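Local atomic coordinates of glucuronan lyase A (Trichoderma reesei, PDB entry 2ZZJ), a protein that probably cleaves beta-1,4-linked glucuronan chains from within as a calcium-binding polysaccharide lyase with a beta-jelly-roll fold. Residues M40-Y52 against V197-H209. Residues are numbered along the deposited sequence; the frame is centred on the assembly and turned at random.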
# COMPACT_ATOMS: atom_id res chain seq x y z
N MET A 40 3.43 -12.92 -1.18
CA MET A 40 2.29 -12.63 -2.05
C MET A 40 2.74 -12.88 -3.49
O MET A 40 3.82 -12.43 -3.89
CB MET A 40 1.85 -11.16 -1.94
CG MET A 40 0.99 -10.82 -0.71
SD MET A 40 1.79 -11.25 0.81
CE MET A 40 0.84 -10.19 1.92
N THR A 41 1.92 -13.60 -4.25
CA THR A 41 2.21 -13.79 -5.70
C THR A 41 1.00 -13.46 -6.55
O THR A 41 -0.17 -13.56 -6.09
CB THR A 41 2.75 -15.22 -6.03
OG1 THR A 41 1.66 -16.14 -6.15
CG2 THR A 41 3.73 -15.68 -4.98
N GLN A 42 1.27 -13.03 -7.78
CA GLN A 42 0.21 -12.85 -8.78
C GLN A 42 0.69 -13.37 -10.13
O GLN A 42 1.89 -13.35 -10.43
CB GLN A 42 -0.22 -11.39 -8.91
CG GLN A 42 -1.37 -11.01 -7.94
CD GLN A 42 -2.67 -11.74 -8.34
OE1 GLN A 42 -2.79 -12.20 -9.49
NE2 GLN A 42 -3.62 -11.86 -7.41
N THR A 43 -0.24 -13.86 -10.94
CA THR A 43 0.11 -14.50 -12.22
C THR A 43 -0.77 -13.92 -13.30
O THR A 43 -2.01 -13.93 -13.18
CB THR A 43 -0.10 -16.05 -12.16
OG1 THR A 43 0.73 -16.62 -11.15
CG2 THR A 43 0.25 -16.71 -13.52
N TYR A 44 -0.14 -13.38 -14.34
CA TYR A 44 -0.89 -12.77 -15.42
C TYR A 44 -1.56 -13.91 -16.20
O TYR A 44 -0.94 -14.95 -16.40
CB TYR A 44 0.04 -11.98 -16.37
CG TYR A 44 -0.72 -11.22 -17.44
CD1 TYR A 44 -1.55 -10.14 -17.11
CD2 TYR A 44 -0.64 -11.60 -18.80
CE1 TYR A 44 -2.27 -9.45 -18.10
CE2 TYR A 44 -1.36 -10.92 -19.79
CZ TYR A 44 -2.17 -9.87 -19.45
OH TYR A 44 -2.87 -9.19 -20.42
N THR A 45 -2.82 -13.70 -16.61
CA THR A 45 -3.60 -14.73 -17.35
C THR A 45 -4.31 -14.03 -18.51
O THR A 45 -5.32 -13.35 -18.32
CB THR A 45 -4.64 -15.46 -16.44
OG1 THR A 45 -5.54 -14.50 -15.90
CG2 THR A 45 -3.98 -16.21 -15.29
N PRO A 46 -3.74 -14.14 -19.73
CA PRO A 46 -4.37 -13.49 -20.88
C PRO A 46 -5.84 -13.91 -20.98
O PRO A 46 -6.19 -15.06 -20.67
CB PRO A 46 -3.55 -14.01 -22.07
CG PRO A 46 -2.20 -14.32 -21.49
CD PRO A 46 -2.51 -14.87 -20.10
N GLY A 47 -6.69 -12.96 -21.33
CA GLY A 47 -8.13 -13.23 -21.48
C GLY A 47 -8.96 -12.68 -20.33
O GLY A 47 -10.05 -12.14 -20.55
N TYR A 48 -8.43 -12.81 -19.11
CA TYR A 48 -9.10 -12.42 -17.87
C TYR A 48 -9.33 -10.91 -17.86
O TYR A 48 -8.43 -10.14 -18.24
CB TYR A 48 -8.25 -12.93 -16.70
CG TYR A 48 -8.61 -12.50 -15.28
CD1 TYR A 48 -9.70 -13.06 -14.60
CD2 TYR A 48 -7.79 -11.60 -14.58
CE1 TYR A 48 -9.99 -12.70 -13.28
CE2 TYR A 48 -8.07 -11.24 -13.25
CZ TYR A 48 -9.17 -11.80 -12.61
OH TYR A 48 -9.46 -11.44 -11.31
N THR A 49 -10.53 -10.50 -17.47
CA THR A 49 -10.89 -9.08 -17.48
C THR A 49 -10.97 -8.50 -16.07
O THR A 49 -11.25 -7.31 -15.93
CB THR A 49 -12.24 -8.82 -18.18
OG1 THR A 49 -13.23 -9.66 -17.59
CG2 THR A 49 -12.15 -9.14 -19.67
N GLY A 50 -10.73 -9.33 -15.06
CA GLY A 50 -10.78 -8.89 -13.65
C GLY A 50 -9.46 -8.33 -13.11
O GLY A 50 -8.55 -7.98 -13.87
N ARG A 51 -9.35 -8.27 -11.78
CA ARG A 51 -8.20 -7.60 -11.14
C ARG A 51 -7.29 -8.59 -10.45
O ARG A 51 -7.59 -9.77 -10.38
CB ARG A 51 -8.66 -6.45 -10.22
CG ARG A 51 -9.17 -5.26 -11.02
CD ARG A 51 -9.60 -4.09 -10.16
NE ARG A 51 -10.09 -2.94 -10.93
CZ ARG A 51 -11.34 -2.82 -11.39
NH1 ARG A 51 -12.23 -3.78 -11.15
NH2 ARG A 51 -11.72 -1.73 -12.06
N TYR A 52 -6.13 -8.11 -9.99
CA TYR A 52 -5.04 -8.98 -9.60
C TYR A 52 -4.51 -8.56 -8.23
O TYR A 52 -3.36 -8.14 -8.10
CB TYR A 52 -3.92 -8.86 -10.63
CG TYR A 52 -4.17 -9.49 -12.00
CD1 TYR A 52 -3.87 -10.83 -12.24
CD2 TYR A 52 -4.62 -8.70 -13.09
CE1 TYR A 52 -4.06 -11.40 -13.54
CE2 TYR A 52 -4.79 -9.26 -14.38
CZ TYR A 52 -4.51 -10.60 -14.58
OH TYR A 52 -4.67 -11.15 -15.85
N VAL A 197 -1.75 -4.35 2.87
CA VAL A 197 -0.43 -4.58 2.26
C VAL A 197 -0.50 -5.78 1.33
O VAL A 197 -1.19 -6.78 1.62
CB VAL A 197 0.77 -4.66 3.29
CG1 VAL A 197 0.88 -3.38 4.15
CG2 VAL A 197 0.72 -5.95 4.13
N GLY A 198 0.19 -5.71 0.20
CA GLY A 198 0.20 -6.84 -0.71
C GLY A 198 0.38 -6.45 -2.15
O GLY A 198 0.29 -5.27 -2.52
N LEU A 199 0.62 -7.47 -2.97
CA LEU A 199 0.92 -7.26 -4.39
C LEU A 199 -0.40 -7.09 -5.12
O LEU A 199 -1.23 -8.03 -5.16
CB LEU A 199 1.69 -8.47 -4.94
CG LEU A 199 1.94 -8.44 -6.47
CD1 LEU A 199 2.72 -7.15 -6.92
CD2 LEU A 199 2.69 -9.68 -6.83
N TYR A 200 -0.59 -5.91 -5.69
CA TYR A 200 -1.77 -5.59 -6.49
C TYR A 200 -1.32 -5.14 -7.87
O TYR A 200 -0.80 -4.03 -8.06
CB TYR A 200 -2.62 -4.54 -5.76
CG TYR A 200 -3.72 -3.89 -6.60
CD1 TYR A 200 -4.43 -4.64 -7.55
CD2 TYR A 200 -4.11 -2.58 -6.38
CE1 TYR A 200 -5.46 -4.06 -8.30
CE2 TYR A 200 -5.13 -1.97 -7.14
CZ TYR A 200 -5.81 -2.74 -8.08
OH TYR A 200 -6.82 -2.19 -8.84
N ALA A 201 -1.43 -6.04 -8.83
CA ALA A 201 -0.85 -5.79 -10.15
C ALA A 201 -1.85 -5.00 -10.94
O ALA A 201 -2.55 -5.55 -11.80
CB ALA A 201 -0.47 -7.11 -10.82
N ASN A 202 -1.97 -3.72 -10.62
CA ASN A 202 -3.09 -2.93 -11.14
C ASN A 202 -2.99 -2.55 -12.64
O ASN A 202 -4.00 -2.49 -13.36
CB ASN A 202 -3.38 -1.70 -10.26
CG ASN A 202 -2.17 -0.81 -10.01
OD1 ASN A 202 -1.03 -1.23 -10.09
ND2 ASN A 202 -2.44 0.43 -9.64
N SER A 203 -1.78 -2.31 -13.10
CA SER A 203 -1.58 -1.94 -14.51
C SER A 203 -1.94 -3.07 -15.47
O SER A 203 -2.30 -2.78 -16.64
CB SER A 203 -0.15 -1.48 -14.76
OG SER A 203 0.05 -0.17 -14.24
N TRP A 204 -1.84 -4.33 -15.02
CA TRP A 204 -2.22 -5.46 -15.84
C TRP A 204 -3.68 -5.31 -16.28
O TRP A 204 -4.01 -5.48 -17.46
CB TRP A 204 -2.04 -6.80 -15.10
CG TRP A 204 -0.64 -7.26 -14.92
CD1 TRP A 204 0.50 -6.69 -15.44
CD2 TRP A 204 -0.21 -8.45 -14.22
NE1 TRP A 204 1.61 -7.44 -15.09
CE2 TRP A 204 1.20 -8.51 -14.34
CE3 TRP A 204 -0.87 -9.44 -13.47
CZ2 TRP A 204 1.97 -9.52 -13.74
CZ3 TRP A 204 -0.10 -10.45 -12.88
CH2 TRP A 204 1.31 -10.48 -13.02
N HIS A 205 -4.56 -4.97 -15.33
CA HIS A 205 -5.96 -4.74 -15.65
C HIS A 205 -6.18 -3.37 -16.31
O HIS A 205 -6.75 -3.28 -17.39
CB HIS A 205 -6.83 -4.89 -14.40
CG HIS A 205 -8.21 -4.33 -14.56
ND1 HIS A 205 -8.48 -2.98 -14.43
CD2 HIS A 205 -9.38 -4.93 -14.87
CE1 HIS A 205 -9.77 -2.78 -14.63
NE2 HIS A 205 -10.34 -3.94 -14.91
N ASP A 206 -5.70 -2.30 -15.66
CA ASP A 206 -5.94 -0.95 -16.13
C ASP A 206 -5.46 -0.73 -17.57
O ASP A 206 -6.09 0.02 -18.32
CB ASP A 206 -5.30 0.08 -15.20
CG ASP A 206 -5.82 0.00 -13.75
OD1 ASP A 206 -6.81 -0.70 -13.47
OD2 ASP A 206 -5.21 0.67 -12.88
N ASP A 207 -4.38 -1.40 -17.95
CA ASP A 207 -3.75 -1.12 -19.25
C ASP A 207 -4.25 -2.04 -20.35
O ASP A 207 -4.06 -1.75 -21.54
CB ASP A 207 -2.23 -1.21 -19.18
CG ASP A 207 -1.60 -0.12 -18.34
OD1 ASP A 207 -2.29 0.82 -17.86
OD2 ASP A 207 -0.36 -0.21 -18.18
N GLY A 208 -4.84 -3.16 -19.96
CA GLY A 208 -5.32 -4.16 -20.90
C GLY A 208 -4.28 -5.15 -21.38
O GLY A 208 -4.56 -5.98 -22.25
N HIS A 209 -3.07 -5.07 -20.82
CA HIS A 209 -1.98 -5.96 -21.21
C HIS A 209 -0.88 -5.85 -20.18
O HIS A 209 -0.87 -4.92 -19.36
CB HIS A 209 -1.39 -5.55 -22.58
CG HIS A 209 -0.79 -4.18 -22.58
ND1 HIS A 209 -1.56 -3.04 -22.68
CD2 HIS A 209 0.48 -3.77 -22.42
CE1 HIS A 209 -0.77 -1.98 -22.61
NE2 HIS A 209 0.47 -2.40 -22.44
O HOH W 1 -4.82 -7.58 -19.42
O HOH W 2 -8.59 -0.39 -11.53
O HOH W 3 -5.52 -5.55 -11.49
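Trp204, on helix 202-207, meets two tyrosines in a worked example of T-shaped aromatic pairs joining the loop after strand 37-43, in one jelly-roll sheet, to the helix following strand 199-200 of the other. Its six-membered ring turns an edge to the face of Tyr52, planes at 88°, with CE3 of Trp204 3.5 Å from CD1 of Tyr52. Tyr44 lays CB over the indole's six-membered ring, and a chi1 of -175° carries its ring on so that an edge meets the five-membered ring. Tyr48 covers the other face of Tyr52, whose hydroxyl accepts from the backbone N of Thr45. Without the phenol, as with an alanine here, the Trp204 edge and the Tyr48 ring would probably lose the surface between them and the Thr45 N-H its acceptor. Ala201 N donates to Tyr52 O (2.9 Å), continuing, just past its end, the antiparallel pairing of strands 199-200 and 53-63. Farther out, the extended Arg51 chain crosses the His205 ring, CG over its face. One water links Arg51 NE to Asp206 OD1, which also accepts from His205 ND1 (3.0 Å). Chemistry grades from aromatic packing to a water-mediated rim, where the carboxylate probably offsets the arginine's charge.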